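Local coordinates for clavulanic acid biosynthesis oligopeptide binding protein 2 (PDB 2WOL) that probably binds peptides or related solutes as an oligopeptide-binding protein of the clavulanic acid biosynthetic pathway, at residues W55-Q60 against A188-A193; M68-D73 against D456-Y461. All coordinates share one frame; numbering follows the deposited sequence.

Both contacts are buried near the middle of the chain, their centres 11 Å apart, and helix 54-63 and strand 68-69, which supply their first segments, follow each other in sequence. Contact 1 joins that helix to the loop after helix 183-186 within one lobe. Contact 2 spans the cleft, bringing Y70 against the turn that starts helix 460-468 of the other lobe. Neither has a hydrogen bond between its segments, and each uses a proline against an aromatic residue; contact 1 buries 166 Å², contact 2 only 92 Å², with a tyrosine hydroxyl at its centre. They touch one another where A188 CB meets Y70 CE1 and where W57 CH2 meets D456 OD1.

Contact 1 of 2, residues W55-Q60 against A188-A193; sequences WVWLLQ and AQPCAA
P190 fits between W57 and Q60, two residues about one helical turn apart, and presents a different ring carbon to each. Its CG lies 3.6 Å from W57 CD1, on the five-membered half of the indole, and P190 CD reaches W57 CD1 more loosely, at 4.2 Å. The two side chains cross at about a right angle. W57 has CG anti to its carbonyl carbon (chi1 -61°), which places the indole beside the backbone N, and the small chi2 (-19°) turns CD1 toward P190. A hydrogen bond from NE1 to T51 O, just before the helix, helps to set the rotation of the indole, and the ring of Y52 also meets it. On the other flank P190 CB packs 3.9 Å from Q60 CG. The glutamine chain bends at chi2 (-69°); its aliphatic part meets the proline, while OE1 is taken by N64 ND2, just past the end of the helix. The contact across the segments is purely apolar. P190 opens a short 3-10 segment, closed by A192 N to Q189 O (2.9 Å) and by A193 N to P190 O (3.1 Å). W57 CA and P190 CA are 6.6 Å apart. A glycerol molecule, probably from the crystallisation liquor, sits about 4 Å from the W57 side chain, consistent with a position beside the ligand cleft. Helix 54-63 thus lies between two elements: L59 packs on L226 and L228 of strand 225-230, in the mixed sheet that includes strand 34-39, and W57 and Q60 rest on the loop leading from helix 183-186 toward strand 215-221.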
ATOM      1  N   TRP A  55       6.568  -3.201  -3.487  1.00  7.95           N
ATOM      2  CA  TRP A  55       8.015  -3.380  -3.564  1.00  7.68           C
ATOM      3  C   TRP A  55       8.632  -2.807  -4.842  1.00  7.69           C
ATOM      4  O   TRP A  55       9.822  -2.493  -4.874  1.00  8.01           O
ATOM      5  CB  TRP A  55       8.419  -4.840  -3.332  1.00  7.64           C
ATOM      6  CG  TRP A  55       7.968  -5.833  -4.368  1.00  7.04           C
ATOM      7  CD1 TRP A  55       6.814  -6.567  -4.356  1.00  7.73           C
ATOM      8  CD2 TRP A  55       8.694  -6.244  -5.535  1.00  7.33           C
ATOM      9  NE1 TRP A  55       6.766  -7.392  -5.457  1.00  8.30           N
ATOM     10  CE2 TRP A  55       7.910  -7.220  -6.194  1.00  7.08           C
ATOM     11  CE3 TRP A  55       9.931  -5.880  -6.090  1.00  7.62           C
ATOM     12  CZ2 TRP A  55       8.323  -7.837  -7.380  1.00  8.02           C
ATOM     13  CZ3 TRP A  55      10.341  -6.497  -7.275  1.00  7.56           C
ATOM     14  CH2 TRP A  55       9.538  -7.463  -7.904  1.00  7.73           C
ATOM     15  N   VAL A  56       7.826  -2.677  -5.893  1.00  7.51           N
ATOM     16  CA  VAL A  56       8.298  -2.015  -7.105  1.00  7.64           C
ATOM     17  C   VAL A  56       8.233  -0.491  -6.924  1.00  7.55           C
ATOM     18  O   VAL A  56       9.109   0.225  -7.411  1.00  7.67           O
ATOM     19  CB  VAL A  56       7.550  -2.486  -8.371  1.00  7.32           C
ATOM     20  CG1 VAL A  56       8.086  -1.768  -9.611  1.00  7.89           C
ATOM     21  CG2 VAL A  56       7.699  -3.996  -8.543  1.00  7.94           C
ATOM     22  N   TRP A  57       7.226   0.008  -6.203  1.00  7.41           N
ATOM     23  CA  TRP A  57       7.222   1.425  -5.817  1.00  7.93           C
ATOM     24  C   TRP A  57       8.490   1.740  -5.024  1.00  8.03           C
ATOM     25  O   TRP A  57       9.119   2.780  -5.215  1.00  8.33           O
ATOM     26  CB  TRP A  57       5.993   1.785  -4.983  1.00  8.43           C
ATOM     27  CG  TRP A  57       4.684   1.585  -5.682  1.00  9.19           C
ATOM     28  CD1 TRP A  57       4.477   1.472  -7.029  1.00  9.71           C
ATOM     29  CD2 TRP A  57       3.389   1.474  -5.066  1.00  9.93           C
ATOM     30  NE1 TRP A  57       3.138   1.303  -7.291  1.00  9.05           N
ATOM     31  CE2 TRP A  57       2.447   1.299  -6.106  1.00  9.79           C
ATOM     32  CE3 TRP A  57       2.935   1.503  -3.736  1.00 10.88           C
ATOM     33  CZ2 TRP A  57       1.075   1.152  -5.861  1.00 10.46           C
ATOM     34  CZ3 TRP A  57       1.561   1.363  -3.491  1.00 10.39           C
ATOM     35  CH2 TRP A  57       0.652   1.184  -4.553  1.00 10.55           C
ATOM     36  N   LEU A  58       8.858   0.817  -4.139  1.00  8.33           N
ATOM     37  CA  LEU A  58      10.069   0.933  -3.341  1.00  8.44           C
ATOM     38  C   LEU A  58      11.319   0.944  -4.228  1.00  8.42           C
ATOM     39  O   LEU A  58      12.215   1.770  -4.044  1.00  8.60           O
ATOM     40  CB  LEU A  58      10.110  -0.232  -2.348  1.00  8.62           C
ATOM     41  CG  LEU A  58      11.188  -0.291  -1.273  1.00  9.58           C
ATOM     42  CD1 LEU A  58      10.935   0.778  -0.211  1.00 10.44           C
ATOM     43  CD2 LEU A  58      11.177  -1.681  -0.670  1.00 10.83           C
ATOM     44  N   LEU A  59      11.364   0.031  -5.197  1.00  8.29           N
ATOM     45  CA  LEU A  59      12.461  -0.032  -6.162  1.00  8.58           C
ATOM     46  C   LEU A  59      12.534   1.227  -7.031  1.00  8.29           C
ATOM     47  O   LEU A  59      13.619   1.653  -7.432  1.00  8.57           O
ATOM     48  CB  LEU A  59      12.311  -1.273  -7.043  1.00  8.91           C
ATOM     49  CG  LEU A  59      13.388  -1.560  -8.086  1.00 10.68           C
ATOM     50  CD1 LEU A  59      14.712  -1.928  -7.430  1.00 11.91           C
ATOM     51  CD2 LEU A  59      12.909  -2.667  -8.998  1.00 12.16           C
ATOM     52  N   GLN A  60      11.376   1.812  -7.328  1.00  7.73           N
ATOM     53  CA  GLN A  60      11.321   3.034  -8.128  1.00  7.42           C
ATOM     54  C   GLN A  60      12.036   4.221  -7.481  1.00  7.23           C
ATOM     55  O   GLN A  60      12.416   5.169  -8.169  1.00  7.11           O
ATOM     56  CB  GLN A  60       9.872   3.387  -8.487  1.00  7.13           C
ATOM     57  CG  GLN A  60       9.353   2.607  -9.696  1.00  7.36           C
ATOM     58  CD  GLN A  60      10.016   3.012 -11.005  1.00  8.19           C
ATOM     59  OE1 GLN A  60      10.693   4.040 -11.089  1.00  9.39           O
ATOM     60  NE2 GLN A  60       9.812   2.204 -12.036  1.00  8.11           N
ATOM     61  N   ALA A 188       4.213  11.945  -5.136  1.00 10.49           N
ATOM     62  CA  ALA A 188       5.311  11.110  -4.651  1.00 10.58           C
ATOM     63  C   ALA A 188       5.256   9.696  -5.230  1.00 10.72           C
ATOM     64  O   ALA A 188       6.125   8.868  -4.946  1.00 11.28           O
ATOM     65  CB  ALA A 188       5.304  11.061  -3.117  1.00 10.64           C
ATOM     66  N   GLN A 189       4.241   9.434  -6.051  1.00 10.37           N
ATOM     67  CA  GLN A 189       4.033   8.110  -6.632  1.00  9.80           C
ATOM     68  C   GLN A 189       4.723   7.992  -7.995  1.00  9.69           C
ATOM     69  O   GLN A 189       4.800   8.977  -8.725  1.00  9.80           O
ATOM     70  CB  GLN A 189       2.532   7.803  -6.733  1.00  9.84           C
ATOM     71  CG  GLN A 189       1.748   8.026  -5.416  1.00  9.82           C
ATOM     72  CD  GLN A 189       2.373   7.343  -4.197  1.00 11.85           C
ATOM     73  OE1 GLN A 189       2.419   7.913  -3.094  1.00 13.16           O
ATOM     74  NE2 GLN A 189       2.850   6.121  -4.389  1.00 11.30           N
ATOM     75  N   PRO A 190       5.255   6.798  -8.328  1.00  9.42           N
ATOM     76  CA  PRO A 190       5.993   6.644  -9.596  1.00  9.20           C
ATOM     77  C   PRO A 190       5.207   6.959 -10.876  1.00  8.82           C
ATOM     78  O   PRO A 190       5.818   7.273 -11.900  1.00  8.80           O
ATOM     79  CB  PRO A 190       6.465   5.183  -9.570  1.00  9.33           C
ATOM     80  CG  PRO A 190       5.647   4.512  -8.516  1.00  9.64           C
ATOM     81  CD  PRO A 190       5.266   5.562  -7.524  1.00  9.32           C
ATOM     82  N   CYS A 191       3.877   6.898 -10.829  1.00  8.77           N
ATOM     83  CA  CYS A 191       3.081   7.291 -11.993  1.00  8.63           C
ATOM     84  C   CYS A 191       3.157   8.799 -12.276  1.00  8.85           C
ATOM     85  O   CYS A 191       2.719   9.253 -13.332  1.00  9.22           O
ATOM     86  CB  CYS A 191       1.627   6.803 -11.881  1.00  8.77           C
ATOM     87  SG  CYS A 191       0.637   7.583 -10.607  1.00  8.99           S
ATOM     88  N   ALA A 192       3.718   9.562 -11.337  1.00  8.70           N
ATOM     89  CA  ALA A 192       3.931  10.999 -11.515  1.00  8.57           C
ATOM     90  C   ALA A 192       5.408  11.368 -11.722  1.00  8.54           C
ATOM     91  O   ALA A 192       5.746  12.553 -11.821  1.00  8.80           O
ATOM     92  CB  ALA A 192       3.334  11.778 -10.354  1.00  8.68           C
ATOM     93  N   ALA A 193       6.282  10.364 -11.788  1.00  8.04           N
ATOM     94  CA  ALA A 193       7.683  10.582 -12.168  1.00  8.26           C
ATOM     95  C   ALA A 193       7.761  11.024 -13.631  1.00  8.35           C
ATOM     96  O   ALA A 193       7.105  10.436 -14.492  1.00  8.61           O
ATOM     97  CB  ALA A 193       8.506   9.325 -11.947  1.00  8.38           C
TER

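Contact 2 of 2, residues M68-D73 against D456-Y461; sequences MAYPTD and DFPTEY
Y70 OH is hydrogen-bonded to H185 ND1 of helix 183-186 and at the same time presses on the turn across from it, 3.3 Å from P458 CD and 3.8 Å from F457 CB. The protein has the two-lobed fold of bacterial extracellular solute-binding proteins, family 5, and here the lobes meet across the cleft: Y70 follows strand 68-69 on one side, and P458 precedes helix 460-468 on the other. Y70 and P458 approach from opposite directions. With chi1 at -61° the tyrosine ring lies on the backbone N side and extends toward the turn; P458 CD lies 3.8 Å from Y70 CZ, and P458 CG lies 3.9 Å from Y70 CE2. H185 thus bonds to the hydroxyl and also touches P458. F457 offers only its CB, because its CG sits between the backbone N and the carbonyl carbon (chi1 46°) and the phenyl ring runs off toward Y461, whose ring edge it meets in plane through CZ. P458 is the centre of an inverse gamma turn, closed by T459 N to F457 O (2.8 Å). D456, just before the turn, binds the hydroxyls of Y52 and Y139 through OD2, and its OD1 and backbone O bind a glycerol, presumably a crystallisation additive, that may mark the ligand pocket. Straight after the proline, T459 N-caps helix 460-468: its OG1 takes the backbone N of G462 and also hydrogen-bonds D182 OD2.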
ATOM      1  N   MET A  68       7.736  15.284  -5.330  1.00  8.84           N
ATOM      2  CA  MET A  68       7.830  15.060  -3.892  1.00  8.82           C
ATOM      3  C   MET A  68       8.221  13.609  -3.674  1.00  8.86           C
ATOM      4  O   MET A  68       7.942  12.763  -4.514  1.00  8.87           O
ATOM      5  CB  MET A  68       6.480  15.323  -3.223  1.00  8.97           C
ATOM      6  CG  MET A  68       5.904  16.708  -3.492  1.00  9.65           C
ATOM      7  SD  MET A  68       6.871  18.018  -2.707  1.00 10.71           S
ATOM      8  CE  MET A  68       6.570  17.674  -0.972  1.00 10.74           C
ATOM      9  N   ALA A  69       8.870  13.317  -2.552  1.00  9.13           N
ATOM     10  CA  ALA A  69       9.229  11.936  -2.224  1.00  9.20           C
ATOM     11  C   ALA A  69       9.187  11.726  -0.725  1.00  9.20           C
ATOM     12  O   ALA A  69       9.397  12.665   0.040  1.00  9.47           O
ATOM     13  CB  ALA A  69      10.615  11.596  -2.763  1.00  9.37           C
ATOM     14  N   TYR A  70       8.918  10.498  -0.297  1.00  9.17           N
ATOM     15  CA  TYR A  70       9.014  10.201   1.129  1.00  9.05           C
ATOM     16  C   TYR A  70      10.474  10.321   1.557  1.00  9.31           C
ATOM     17  O   TYR A  70      11.364   9.784   0.898  1.00  9.25           O
ATOM     18  CB  TYR A  70       8.373   8.846   1.463  1.00  9.01           C
ATOM     19  CG  TYR A  70       6.907   8.877   1.105  1.00  8.53           C
ATOM     20  CD1 TYR A  70       6.458   8.357  -0.108  1.00  8.49           C
ATOM     21  CD2 TYR A  70       5.980   9.499   1.943  1.00  7.89           C
ATOM     22  CE1 TYR A  70       5.117   8.423  -0.464  1.00  9.24           C
ATOM     23  CE2 TYR A  70       4.632   9.577   1.595  1.00  8.03           C
ATOM     24  CZ  TYR A  70       4.212   9.038   0.384  1.00  8.78           C
ATOM     25  OH  TYR A  70       2.887   9.110   0.016  1.00  9.47           O
ATOM     26  N   PRO A  71      10.727  11.077   2.634  1.00 10.01           N
ATOM     27  CA  PRO A  71      12.110  11.335   3.016  1.00 10.51           C
ATOM     28  C   PRO A  71      12.806  10.084   3.535  1.00 10.61           C
ATOM     29  O   PRO A  71      12.145   9.093   3.885  1.00 10.84           O
ATOM     30  CB  PRO A  71      11.985  12.399   4.112  1.00 10.91           C
ATOM     31  CG  PRO A  71      10.631  12.228   4.665  1.00 11.15           C
ATOM     32  CD  PRO A  71       9.763  11.734   3.536  1.00  9.91           C
ATOM     33  N   THR A  72      14.132  10.130   3.553  1.00 10.66           N
ATOM     34  CA  THR A  72      14.936   9.022   4.053  1.00 11.28           C
ATOM     35  C   THR A  72      15.012   9.142   5.575  1.00 11.59           C
ATOM     36  O   THR A  72      15.940   9.731   6.131  1.00 11.99           O
ATOM     37  CB  THR A  72      16.322   9.005   3.374  1.00 11.31           C
ATOM     38  OG1 THR A  72      16.136   8.975   1.952  1.00 12.59           O
ATOM     39  CG2 THR A  72      17.141   7.786   3.792  1.00 11.72           C
ATOM     40  N   ASP A  73      13.997   8.592   6.237  1.00 11.81           N
ATOM     41  CA  ASP A  73      13.772   8.820   7.660  1.00 12.27           C
ATOM     42  C   ASP A  73      12.964   7.662   8.239  1.00 12.45           C
ATOM     43  O   ASP A  73      11.859   7.389   7.769  1.00 12.21           O
ATOM     44  CB  ASP A  73      13.008  10.141   7.842  1.00 12.71           C
ATOM     45  CG  ASP A  73      13.023  10.663   9.281  1.00 14.22           C
ATOM     46  OD1 ASP A  73      13.209   9.879  10.240  1.00 16.56           O
ATOM     47  OD2 ASP A  73      12.828  11.886   9.447  1.00 17.51           O
ATOM     48  N   ASP A 456      -2.662   3.058  -0.533  1.00  9.42           N
ATOM     49  CA  ASP A 456      -1.725   3.397  -1.605  1.00  9.88           C
ATOM     50  C   ASP A 456      -0.875   4.623  -1.270  1.00  9.97           C
ATOM     51  O   ASP A 456       0.110   4.913  -1.949  1.00 10.47           O
ATOM     52  CB  ASP A 456      -2.471   3.594  -2.923  1.00  9.98           C
ATOM     53  CG  ASP A 456      -3.077   2.303  -3.446  1.00  9.99           C
ATOM     54  OD1 ASP A 456      -2.563   1.215  -3.106  1.00 10.95           O
ATOM     55  OD2 ASP A 456      -4.064   2.370  -4.207  1.00 10.92           O
ATOM     56  N   PHE A 457      -1.278   5.343  -0.226  1.00  9.71           N
ATOM     57  CA  PHE A 457      -0.487   6.427   0.373  1.00  9.49           C
ATOM     58  C   PHE A 457      -0.876   6.577   1.851  1.00  9.70           C
ATOM     59  O   PHE A 457      -2.035   6.347   2.207  1.00  9.60           O
ATOM     60  CB  PHE A 457      -0.584   7.751  -0.424  1.00  9.20           C
ATOM     61  CG  PHE A 457      -1.982   8.134  -0.838  1.00  8.73           C
ATOM     62  CD1 PHE A 457      -2.709   9.065  -0.095  1.00  9.72           C
ATOM     63  CD2 PHE A 457      -2.554   7.600  -1.995  1.00  8.93           C
ATOM     64  CE1 PHE A 457      -3.997   9.436  -0.481  1.00  9.84           C
ATOM     65  CE2 PHE A 457      -3.840   7.959  -2.385  1.00  9.38           C
ATOM     66  CZ  PHE A 457      -4.565   8.879  -1.629  1.00  9.86           C
ATOM     67  N   PRO A 458       0.100   6.911   2.722  1.00  9.79           N
ATOM     68  CA  PRO A 458      -0.118   6.828   4.172  1.00 10.03           C
ATOM     69  C   PRO A 458      -0.905   7.987   4.791  1.00 10.02           C
ATOM     70  O   PRO A 458      -0.374   8.734   5.622  1.00 10.63           O
ATOM     71  CB  PRO A 458       1.306   6.765   4.732  1.00 10.31           C
ATOM     72  CG  PRO A 458       2.114   7.539   3.752  1.00 10.04           C
ATOM     73  CD  PRO A 458       1.481   7.324   2.403  1.00  9.98           C
ATOM     74  N   THR A 459      -2.165   8.117   4.384  1.00 10.14           N
ATOM     75  CA  THR A 459      -3.071   9.100   4.967  1.00  9.80           C
ATOM     76  C   THR A 459      -4.407   8.436   5.247  1.00  9.55           C
ATOM     77  O   THR A 459      -4.690   7.337   4.750  1.00  9.49           O
ATOM     78  CB  THR A 459      -3.340  10.302   4.027  1.00  9.83           C
ATOM     79  OG1 THR A 459      -4.028   9.850   2.856  1.00 10.15           O
ATOM     80  CG2 THR A 459      -2.045  11.005   3.632  1.00 10.64           C
ATOM     81  N   GLU A 460      -5.238   9.118   6.031  1.00  9.49           N
ATOM     82  CA  GLU A 460      -6.580   8.632   6.325  1.00  9.41           C
ATOM     83  C   GLU A 460      -7.426   8.472   5.061  1.00  9.41           C
ATOM     84  O   GLU A 460      -8.168   7.494   4.930  1.00  9.31           O
ATOM     85  CB  GLU A 460      -7.286   9.541   7.331  1.00  9.86           C
ATOM     86  CG  GLU A 460      -6.747   9.449   8.750  1.00 10.47           C
ATOM     87  CD  GLU A 460      -5.585  10.392   9.016  1.00 11.43           C
ATOM     88  OE1 GLU A 460      -4.956  10.875   8.052  1.00 12.56           O
ATOM     89  OE2 GLU A 460      -5.299  10.651  10.200  1.00 13.28           O
ATOM     90  N   TYR A 461      -7.305   9.419   4.127  1.00  9.31           N
ATOM     91  CA  TYR A 461      -8.012   9.290   2.858  1.00  8.91           C
ATOM     92  C   TYR A 461      -7.549   8.049   2.103  1.00  8.70           C
ATOM     93  O   TYR A 461      -8.367   7.236   1.680  1.00  8.82           O
ATOM     94  CB  TYR A 461      -7.865  10.527   1.959  1.00  9.04           C
ATOM     95  CG  TYR A 461      -8.693  10.371   0.704  1.00  8.96           C
ATOM     96  CD1 TYR A 461     -10.026  10.774   0.679  1.00  9.08           C
ATOM     97  CD2 TYR A 461      -8.162   9.765  -0.440  1.00  9.25           C
ATOM     98  CE1 TYR A 461     -10.811  10.601  -0.458  1.00  9.61           C
ATOM     99  CE2 TYR A 461      -8.936   9.589  -1.581  1.00  9.88           C
ATOM    100  CZ  TYR A 461     -10.257  10.009  -1.583  1.00  9.94           C
ATOM    101  OH  TYR A 461     -11.021   9.829  -2.711  1.00 11.20           O
TER